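Local atomic coordinates of penicillin-binding protein 2 (Pbp2) (Helicobacter pylori, PDB entry 5LP5), a protein that probably cross-links peptidoglycan as a penicillin-binding transpeptidase of the inner membrane, and forms a core cell wall synthesis complex with MreC. Residues N42-E47 against Y205-V210; P334-I339 against V367-Y372; V398-E403 against P459-N464. One frame throughout, in Å; residues are numbered along the deposited sequence.

Interaction 1: N42-E47 against Y205-V210; sequences NMTKKE and YKIMRV
Tyr205 turns the face of its ring to Lys46. NZ of Lys46 stands 4.8 Å from the centre of the Tyr205 ring and 16° off the ring normal, a cation-pi contact. The extended lysine chain gets there from its own strand, and its CE passes 3.9 Å from Tyr205 CD1. The hydroxyl end of Tyr205 is hydrogen-bonded to Glu221 in the next strand. Lys206 takes part mainly through its backbone. Its N donates to Glu47 O at 2.8 Å, and Glu47 N returns a weak bond to Lys206 O. At Ile207 the CA-H points to Lys45 O, with CG2 close to the same oxygen. Met208 makes the straighter backbone bond, from N to Lys45 O at 2.8 Å with an N-H...O angle of 156°. Lys45 N returns a weak bond to Met208 O. The Met208 and Lys45 side chains run alongside each other off the same face of the sheet. A bend at the last torsion of Met208 (chi3 -75°) brings its CE to 3.7 Å from Lys45 NZ and beside Glu47 OE1. Arg209 faces Thr44 as a non-hydrogen-bonded pair. Val210 lays CG1 across the lysine stem, 3.7 Å from Lys45 CB. Its other methyl, CG2, is 4.2 Å from Met43 CG. The contact is an antiparallel beta ladder: strand 204-210 forms the middle of a three-stranded sheet, with strand 43-49 on one side and strand 216-223 on the other.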
loop_
_atom_site.group_PDB
_atom_site.type_symbol
_atom_site.label_atom_id
_atom_site.label_comp_id
_atom_site.label_asym_id
_atom_site.label_seq_id
_atom_site.Cartn_x
_atom_site.Cartn_y
_atom_site.Cartn_z
ATOM N N ASN A 42 38.775 2.214 -5.349
ATOM C CA ASN A 42 37.712 1.174 -5.329
ATOM C C ASN A 42 36.589 1.449 -6.331
ATOM O O ASN A 42 36.858 1.676 -7.511
ATOM C CB ASN A 42 37.138 0.957 -3.915
ATOM C CG ASN A 42 37.861 -0.119 -3.143
ATOM O OD1 ASN A 42 38.642 -0.895 -3.697
ATOM N ND2 ASN A 42 37.579 -0.189 -1.851
ATOM N N MET A 43 35.344 1.396 -5.857
ATOM C CA MET A 43 34.173 1.697 -6.665
ATOM C C MET A 43 32.937 1.907 -5.782
ATOM O O MET A 43 32.900 1.466 -4.638
ATOM C CB MET A 43 33.916 0.553 -7.648
ATOM C CG MET A 43 33.532 -0.768 -6.990
ATOM S SD MET A 43 32.967 -2.032 -8.160
ATOM C CE MET A 43 31.703 -1.211 -9.142
ATOM N N THR A 44 31.913 2.541 -6.353
ATOM C CA THR A 44 30.703 2.926 -5.623
ATOM C C THR A 44 29.461 2.183 -6.111
ATOM O O THR A 44 29.530 1.389 -7.049
ATOM C CB THR A 44 30.445 4.433 -5.773
ATOM O OG1 THR A 44 29.948 4.719 -7.090
ATOM C CG2 THR A 44 31.734 5.235 -5.518
ATOM N N LYS A 45 28.328 2.453 -5.473
ATOM C CA LYS A 45 27.088 1.696 -5.711
ATOM C C LYS A 45 25.854 2.544 -5.384
ATOM O O LYS A 45 25.803 3.183 -4.346
ATOM C CB LYS A 45 27.091 0.434 -4.839
ATOM C CG LYS A 45 25.873 -0.450 -4.989
ATOM C CD LYS A 45 25.764 -1.431 -3.826
ATOM C CE LYS A 45 24.310 -1.801 -3.563
ATOM N NZ LYS A 45 24.076 -2.064 -2.126
ATOM N N LYS A 46 24.856 2.511 -6.261
ATOM C CA LYS A 46 23.635 3.342 -6.144
ATOM C C LYS A 46 22.409 2.522 -5.761
ATOM O O LYS A 46 22.294 1.347 -6.075
ATOM C CB LYS A 46 23.371 4.042 -7.473
ATOM C CG LYS A 46 22.367 5.166 -7.425
ATOM C CD LYS A 46 22.428 6.013 -8.696
ATOM C CE LYS A 46 21.615 7.306 -8.568
ATOM N NZ LYS A 46 21.364 8.019 -9.855
ATOM N N GLU A 47 21.486 3.162 -5.076
ATOM C CA GLU A 47 20.294 2.488 -4.603
ATOM C C GLU A 47 19.179 3.498 -4.512
ATOM O O GLU A 47 19.292 4.480 -3.775
ATOM C CB GLU A 47 20.548 1.868 -3.232
ATOM C CG GLU A 47 19.512 0.846 -2.802
ATOM C CD GLU A 47 20.125 -0.262 -1.954
ATOM O OE1 GLU A 47 21.186 -0.022 -1.317
ATOM O OE2 GLU A 47 19.549 -1.377 -1.932
ATOM N N TYR A 205 17.653 8.867 -3.797
ATOM C CA TYR A 205 18.664 7.870 -4.058
ATOM C C TYR A 205 19.732 7.907 -2.977
ATOM O O TYR A 205 19.841 8.873 -2.216
ATOM C CB TYR A 205 19.271 8.083 -5.449
ATOM C CG TYR A 205 20.015 9.400 -5.661
ATOM C CD1 TYR A 205 21.353 9.516 -5.343
ATOM C CD2 TYR A 205 19.382 10.505 -6.205
ATOM C CE1 TYR A 205 22.036 10.688 -5.528
ATOM C CE2 TYR A 205 20.058 11.689 -6.406
ATOM C CZ TYR A 205 21.385 11.775 -6.069
ATOM O OH TYR A 205 22.080 12.954 -6.280
ATOM N N LYS A 206 20.518 6.844 -2.915
ATOM C CA LYS A 206 21.561 6.755 -1.922
ATOM C C LYS A 206 22.774 6.085 -2.522
ATOM O O LYS A 206 22.699 4.945 -2.928
ATOM C CB LYS A 206 21.032 5.964 -0.741
ATOM C CG LYS A 206 22.066 5.562 0.262
ATOM C CD LYS A 206 21.362 5.210 1.558
ATOM C CE LYS A 206 22.316 4.524 2.511
ATOM N NZ LYS A 206 21.849 4.654 3.920
ATOM N N ILE A 207 23.882 6.818 -2.612
ATOM C CA ILE A 207 25.118 6.319 -3.211
ATOM C C ILE A 207 26.116 5.968 -2.112
ATOM O O ILE A 207 26.350 6.758 -1.198
ATOM C CB ILE A 207 25.761 7.367 -4.125
ATOM C CG1 ILE A 207 24.766 7.829 -5.190
ATOM C CG2 ILE A 207 26.981 6.802 -4.819
ATOM C CD1 ILE A 207 25.318 8.876 -6.132
ATOM N N MET A 208 26.718 4.787 -2.224
ATOM C CA MET A 208 27.503 4.202 -1.142
ATOM C C MET A 208 28.821 3.618 -1.613
ATOM O O MET A 208 28.912 3.065 -2.708
ATOM C CB MET A 208 26.706 3.089 -0.483
ATOM C CG MET A 208 25.380 3.557 0.065
ATOM S SD MET A 208 24.657 2.262 1.041
ATOM C CE MET A 208 24.085 1.160 -0.246
ATOM N N ARG A 209 29.842 3.735 -0.770
ATOM C CA ARG A 209 31.121 3.047 -0.985
ATOM C C ARG A 209 30.964 1.549 -0.651
ATOM O O ARG A 209 30.317 1.174 0.328
ATOM C CB ARG A 209 32.237 3.694 -0.149
ATOM C CG ARG A 209 33.634 3.163 -0.464
ATOM C CD ARG A 209 34.705 3.936 0.273
ATOM N NE ARG A 209 34.742 5.323 -0.170
ATOM C CZ ARG A 209 35.343 6.310 0.486
ATOM N NH1 ARG A 209 35.977 6.086 1.637
ATOM N NH2 ARG A 209 35.308 7.535 -0.015
ATOM N N VAL A 210 31.552 0.697 -1.490
ATOM C CA VAL A 210 31.476 -0.749 -1.322
ATOM C C VAL A 210 32.852 -1.383 -1.512
ATOM O O VAL A 210 33.753 -0.804 -2.142
ATOM C CB VAL A 210 30.480 -1.396 -2.318
ATOM C CG1 VAL A 210 29.047 -0.968 -2.008
ATOM C CG2 VAL A 210 30.853 -1.074 -3.775
#

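Interaction 2: P334-I339 against V367-Y372; sequences PTPPFI and VDVYFY
The carbonyl oxygen of Asp368 takes a bond from Tyr372 N at 3.0 Å and a weak one from Phe371 N, at the first turn of the helix whose Val369 and Tyr372 meet Ile339. The same oxygen lies over one face of the Tyr372 ring, toward its rim. The contact across the segments is apolar. Val369 is its centre. Val369 CG1, anti to the backbone N (chi1 171°), passes Ile339 CG2 at 3.7 Å, the two side chains overlapping head to tail. Val369 CG2 lies 3.5 Å from Pro336 O. Thr335 turns its methyl inward: CG2 is 3.8 Å from Val369 CB and meets Val367 CG1 tip to tip. Ile339 CD1 reaches the base of the tyrosine, 3.7 Å from Tyr372 CB. The hydroxyls are held elsewhere, Thr335 by Ser357 and Tyr372 by Arg347 O. Asp368 OD1 forms a salt bridge with Lys314, whose sequence pattern is consistent with the SxxK motif; Val367 and Asp368 follow a serine, which would fit an SxN-type second motif with Asp for Asn. The segment 334-339 thus lies against helix 369-377, with strand 345-347 paired to strand 338-340, and helices 314-324 and 359-364 packed on Tyr370 and Phe371.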
loop_
_atom_site.group_PDB
_atom_site.type_symbol
_atom_site.label_atom_id
_atom_site.label_comp_id
_atom_site.label_asym_id
_atom_site.label_seq_id
_atom_site.Cartn_x
_atom_site.Cartn_y
_atom_site.Cartn_z
ATOM N N PRO A 334 -51.142 34.125 -23.380
ATOM C CA PRO A 334 -51.960 32.905 -23.487
ATOM C C PRO A 334 -51.173 31.650 -23.914
ATOM O O PRO A 334 -50.380 31.694 -24.844
ATOM C CB PRO A 334 -53.036 33.276 -24.522
ATOM C CG PRO A 334 -52.518 34.475 -25.240
ATOM C CD PRO A 334 -51.582 35.184 -24.308
ATOM N N THR A 335 -51.415 30.541 -23.223
ATOM C CA THR A 335 -50.646 29.313 -23.413
ATOM C C THR A 335 -51.554 28.129 -23.753
ATOM O O THR A 335 -51.948 27.360 -22.871
ATOM C CB THR A 335 -49.817 28.992 -22.156
ATOM O OG1 THR A 335 -48.913 30.074 -21.906
ATOM C CG2 THR A 335 -48.999 27.713 -22.328
ATOM N N PRO A 336 -51.886 27.980 -25.038
ATOM C CA PRO A 336 -52.691 26.861 -25.521
ATOM C C PRO A 336 -51.896 25.561 -25.616
ATOM O O PRO A 336 -50.674 25.568 -25.399
ATOM C CB PRO A 336 -53.120 27.316 -26.913
ATOM C CG PRO A 336 -52.063 28.265 -27.339
ATOM C CD PRO A 336 -51.607 28.961 -26.097
ATOM N N PRO A 337 -52.583 24.444 -25.942
ATOM C CA PRO A 337 -51.940 23.131 -26.096
ATOM C C PRO A 337 -50.808 23.106 -27.124
ATOM O O PRO A 337 -49.927 22.267 -27.035
ATOM C CB PRO A 337 -53.091 22.225 -26.555
ATOM C CG PRO A 337 -54.308 22.866 -25.996
ATOM C CD PRO A 337 -54.048 24.345 -26.068
ATOM N N PHE A 338 -50.839 24.008 -28.094
ATOM C CA PHE A 338 -49.810 24.063 -29.129
ATOM C C PHE A 338 -49.814 25.433 -29.794
ATOM O O PHE A 338 -50.642 26.281 -29.464
ATOM C CB PHE A 338 -50.048 22.957 -30.178
ATOM C CG PHE A 338 -51.361 23.079 -30.926
ATOM C CD1 PHE A 338 -51.450 23.852 -32.081
ATOM C CD2 PHE A 338 -52.500 22.403 -30.484
ATOM C CE1 PHE A 338 -52.650 23.960 -32.763
ATOM C CE2 PHE A 338 -53.699 22.509 -31.163
ATOM C CZ PHE A 338 -53.775 23.288 -32.305
ATOM N N ILE A 339 -48.881 25.650 -30.716
ATOM C CA ILE A 339 -48.948 26.795 -31.636
ATOM C C ILE A 339 -48.638 26.334 -33.056
ATOM O O ILE A 339 -48.060 25.261 -33.258
ATOM C CB ILE A 339 -47.992 27.946 -31.259
ATOM C CG1 ILE A 339 -46.541 27.468 -31.202
ATOM C CG2 ILE A 339 -48.371 28.535 -29.914
ATOM C CD1 ILE A 339 -45.535 28.600 -31.118
ATOM N N VAL A 367 -43.775 24.637 -18.683
ATOM C CA VAL A 367 -44.600 24.991 -19.844
ATOM C C VAL A 367 -43.729 25.269 -21.067
ATOM O O VAL A 367 -42.709 25.954 -20.970
ATOM C CB VAL A 367 -45.474 26.234 -19.581
ATOM C CG1 VAL A 367 -46.258 26.625 -20.821
ATOM C CG2 VAL A 367 -46.431 25.979 -18.445
ATOM N N ASP A 368 -44.157 24.749 -22.216
ATOM C CA ASP A 368 -43.362 24.801 -23.434
ATOM C C ASP A 368 -43.673 26.046 -24.272
ATOM O O ASP A 368 -42.754 26.672 -24.811
ATOM C CB ASP A 368 -43.575 23.523 -24.253
ATOM C CG ASP A 368 -42.912 22.281 -23.617
ATOM O OD1 ASP A 368 -41.929 22.412 -22.866
ATOM O OD2 ASP A 368 -43.358 21.151 -23.872
ATOM N N VAL A 369 -44.951 26.413 -24.373
ATOM C CA VAL A 369 -45.368 27.458 -25.330
ATOM C C VAL A 369 -44.854 28.862 -25.008
ATOM O O VAL A 369 -44.557 29.628 -25.924
ATOM C CB VAL A 369 -46.904 27.484 -25.533
ATOM C CG1 VAL A 369 -47.333 28.705 -26.341
ATOM C CG2 VAL A 369 -47.354 26.218 -26.250
ATOM N N TYR A 370 -44.746 29.203 -23.724
ATOM C CA TYR A 370 -44.193 30.501 -23.339
ATOM C C TYR A 370 -42.849 30.721 -24.040
ATOM O O TYR A 370 -42.569 31.813 -24.543
ATOM C CB TYR A 370 -44.022 30.578 -21.820
ATOM C CG TYR A 370 -43.348 31.843 -21.313
ATOM C CD1 TYR A 370 -44.092 32.981 -21.009
ATOM C CD2 TYR A 370 -41.971 31.897 -21.130
ATOM C CE1 TYR A 370 -43.484 34.131 -20.515
ATOM C CE2 TYR A 370 -41.346 33.039 -20.640
ATOM C CZ TYR A 370 -42.103 34.156 -20.329
ATOM O OH TYR A 370 -41.490 35.301 -19.845
ATOM N N PHE A 371 -42.041 29.657 -24.075
ATOM C CA PHE A 371 -40.694 29.687 -24.649
ATOM C C PHE A 371 -40.748 29.566 -26.154
ATOM O O PHE A 371 -39.940 30.171 -26.846
ATOM C CB PHE A 371 -39.808 28.587 -24.035
ATOM C CG PHE A 371 -39.646 28.719 -22.543
ATOM C CD1 PHE A 371 -38.742 29.628 -22.006
ATOM C CD2 PHE A 371 -40.416 27.965 -21.678
ATOM C CE1 PHE A 371 -38.603 29.772 -20.641
ATOM C CE2 PHE A 371 -40.280 28.111 -20.318
ATOM C CZ PHE A 371 -39.378 29.016 -19.797
ATOM N N TYR A 372 -41.696 28.799 -26.671
ATOM C CA TYR A 372 -41.932 28.786 -28.114
ATOM C C TYR A 372 -42.219 30.204 -28.640
ATOM O O TYR A 372 -41.644 30.642 -29.638
ATOM C CB TYR A 372 -43.099 27.857 -28.487
ATOM C CG TYR A 372 -42.835 26.360 -28.361
ATOM C CD1 TYR A 372 -41.589 25.809 -28.674
ATOM C CD2 TYR A 372 -43.853 25.490 -27.967
ATOM C CE1 TYR A 372 -41.361 24.447 -28.563
ATOM C CE2 TYR A 372 -43.631 24.127 -27.862
ATOM C CZ TYR A 372 -42.385 23.613 -28.162
ATOM O OH TYR A 372 -42.164 22.263 -28.049
#

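Interaction 3: V398-E403 against P459-N464; sequences VDLPNE and PHFAIN
A buried carboxylate, that of Asp399, receives two successive backbone N-H groups of the other loop. Phe461 N donates to Asp399 OD1 at 2.8 Å, on the syn side and 22° out of the carboxylate plane. Ala462 N donates to the syn lone pair of Asp399 OD2 at 3.0 Å. A weak third bond runs from Phe461 N to OD2. Tyr195 OH also bonds to OD2, so that oxygen has partners from two other parts of the chain. These bonds hold the carboxylate in a set orientation and would probably favour its ionised form. Chi1 of Asp399 is 60°, which tucks CG over the backbone between N and C and directs the group at the N-H groups of Phe461 and Ala462. Asp399 is itself the centre of an inverse gamma turn, closed by a weak bond from Leu400 N to Val398 O. Both segments are loops of the transpeptidase domain, one after helix 380-389 and the other after helix 441-453. Tyr195 and Ile191, which touch Ala462 and Phe461, come from the region of the dimerisation domain, consistent with a contact at the junction between the two parts. The Phe461 ring has Asp399 OD1 at its edge, near its plane, 3.4 Å from CD2. Val398 CG2 and Leu400 CD1 both approach Phe461 CE2 obliquely, at 3.9 Å and 4.0 Å. Val398 CA-H points almost straight at Pro459 O, with a CA...O distance of 3.4 Å. Within segment 398-403, Glu403 OE1 accepts a hydrogen bond from Val398 N, from above the carboxylate plane.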
loop_
_atom_site.group_PDB
_atom_site.type_symbol
_atom_site.label_atom_id
_atom_site.label_comp_id
_atom_site.label_asym_id
_atom_site.label_seq_id
_atom_site.Cartn_x
_atom_site.Cartn_y
_atom_site.Cartn_z
ATOM N N VAL A 398 -13.546 20.428 -14.010
ATOM C CA VAL A 398 -13.463 19.457 -12.946
ATOM C C VAL A 398 -12.075 18.845 -12.989
ATOM O O VAL A 398 -11.468 18.778 -14.053
ATOM C CB VAL A 398 -14.595 18.411 -13.074
ATOM C CG1 VAL A 398 -14.340 17.467 -14.229
ATOM C CG2 VAL A 398 -14.778 17.633 -11.781
ATOM N N ASP A 399 -11.555 18.453 -11.827
ATOM C CA ASP A 399 -10.221 17.867 -11.742
ATOM C C ASP A 399 -10.214 16.343 -12.021
ATOM O O ASP A 399 -9.827 15.515 -11.178
ATOM C CB ASP A 399 -9.532 18.238 -10.410
ATOM C CG ASP A 399 -10.293 17.774 -9.177
ATOM O OD1 ASP A 399 -11.510 17.532 -9.241
ATOM O OD2 ASP A 399 -9.656 17.648 -8.123
ATOM N N LEU A 400 -10.668 16.002 -13.227
ATOM C CA LEU A 400 -10.534 14.668 -13.797
ATOM C C LEU A 400 -9.984 14.843 -15.195
ATOM O O LEU A 400 -9.958 15.957 -15.715
ATOM C CB LEU A 400 -11.887 13.960 -13.870
ATOM C CG LEU A 400 -12.541 13.523 -12.569
ATOM C CD1 LEU A 400 -13.868 12.826 -12.870
ATOM C CD2 LEU A 400 -11.590 12.601 -11.829
ATOM N N PRO A 401 -9.535 13.743 -15.821
ATOM C CA PRO A 401 -9.152 13.845 -17.229
ATOM C C PRO A 401 -10.354 13.880 -18.194
ATOM O O PRO A 401 -11.410 13.284 -17.926
ATOM C CB PRO A 401 -8.314 12.581 -17.455
ATOM C CG PRO A 401 -8.163 11.912 -16.121
ATOM C CD PRO A 401 -9.290 12.398 -15.280
ATOM N N ASN A 402 -10.162 14.590 -19.298
ATOM C CA ASN A 402 -11.089 14.600 -20.431
ATOM C C ASN A 402 -12.518 14.940 -20.070
ATOM O O ASN A 402 -13.394 14.155 -20.356
ATOM C CB ASN A 402 -11.100 13.235 -21.135
ATOM C CG ASN A 402 -9.894 13.015 -22.019
ATOM O OD1 ASN A 402 -8.803 12.656 -21.552
ATOM N ND2 ASN A 402 -10.095 13.191 -23.326
ATOM N N GLU A 403 -12.777 16.096 -19.471
ATOM C CA GLU A 403 -14.163 16.538 -19.316
ATOM C C GLU A 403 -14.750 16.958 -20.669
ATOM O O GLU A 403 -14.112 17.664 -21.439
ATOM C CB GLU A 403 -14.264 17.699 -18.345
ATOM C CG GLU A 403 -15.694 17.990 -17.945
ATOM C CD GLU A 403 -15.831 19.286 -17.195
ATOM O OE1 GLU A 403 -14.800 19.819 -16.737
ATOM O OE2 GLU A 403 -16.976 19.764 -17.070
ATOM N N PRO A 459 -16.635 22.789 -10.030
ATOM C CA PRO A 459 -16.686 21.531 -9.267
ATOM C C PRO A 459 -15.330 20.898 -9.209
ATOM O O PRO A 459 -14.594 20.985 -10.182
ATOM C CB PRO A 459 -17.641 20.651 -10.074
ATOM C CG PRO A 459 -18.423 21.599 -10.917
ATOM C CD PRO A 459 -17.466 22.709 -11.243
ATOM N N HIS A 460 -14.978 20.306 -8.076
ATOM C CA HIS A 460 -13.683 19.659 -7.940
ATOM C C HIS A 460 -13.772 18.645 -6.842
ATOM O O HIS A 460 -14.722 18.655 -6.093
ATOM C CB HIS A 460 -12.547 20.672 -7.698
ATOM C CG HIS A 460 -12.724 21.510 -6.475
ATOM N ND1 HIS A 460 -13.552 22.610 -6.439
ATOM C CD2 HIS A 460 -12.156 21.425 -5.249
ATOM C CE1 HIS A 460 -13.502 23.154 -5.235
ATOM N NE2 HIS A 460 -12.655 22.456 -4.496
ATOM N N PHE A 461 -12.797 17.744 -6.801
ATOM C CA PHE A 461 -12.746 16.663 -5.820
ATOM C C PHE A 461 -11.631 16.876 -4.794
ATOM O O PHE A 461 -11.779 16.516 -3.631
ATOM C CB PHE A 461 -12.526 15.327 -6.513
ATOM C CG PHE A 461 -13.713 14.853 -7.301
ATOM C CD1 PHE A 461 -14.768 14.209 -6.676
ATOM C CD2 PHE A 461 -13.773 15.053 -8.667
ATOM C CE1 PHE A 461 -15.851 13.760 -7.397
ATOM C CE2 PHE A 461 -14.850 14.609 -9.399
ATOM C CZ PHE A 461 -15.891 13.966 -8.761
ATOM N N ALA A 462 -10.508 17.442 -5.215
ATOM C CA ALA A 462 -9.377 17.629 -4.325
ATOM C C ALA A 462 -9.585 18.832 -3.388
ATOM O O ALA A 462 -9.581 19.985 -3.829
ATOM C CB ALA A 462 -8.109 17.803 -5.142
ATOM N N ILE A 463 -9.733 18.568 -2.089
ATOM C CA ILE A 463 -10.017 19.637 -1.132
ATOM C C ILE A 463 -8.970 20.726 -1.185
ATOM O O ILE A 463 -9.301 21.889 -1.075
ATOM C CB ILE A 463 -10.172 19.111 0.313
ATOM C CG1 ILE A 463 -11.504 18.364 0.438
ATOM C CG2 ILE A 463 -10.144 20.267 1.312
ATOM C CD1 ILE A 463 -11.789 17.767 1.801
ATOM N N ASN A 464 -7.711 20.349 -1.377
ATOM C CA ASN A 464 -6.612 21.325 -1.477
ATOM C C ASN A 464 -6.508 21.965 -2.875
ATOM O O ASN A 464 -5.485 22.531 -3.229
ATOM C CB ASN A 464 -5.270 20.705 -1.022
ATOM C CG ASN A 464 -4.956 19.363 -1.701
ATOM O OD1 ASN A 464 -5.805 18.749 -2.346
ATOM N ND2 ASN A 464 -3.734 18.873 -1.497
#

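Overall arrangement
The three contacts are spread along an elongated chain, and both segments of each precede those of the next. The centres of interactions 1 and 2 are about 81 Å apart, on opposite sides of the chain's centre. Interaction 3 lies near that centre, its own centre about 42 Å from that of interaction 1 and about 40 Å from that of interaction 2. None touches another. Interactions 2 and 3 share the transpeptidase domain. The spread thus samples the whole length of the protein: interaction 1 in the N-terminal three-stranded sheet, interaction 2 beside the probable catalytic SxxK motif, and interaction 3 between them, near strand 264-270 and helix 190-194, at the likely junction of the two parts.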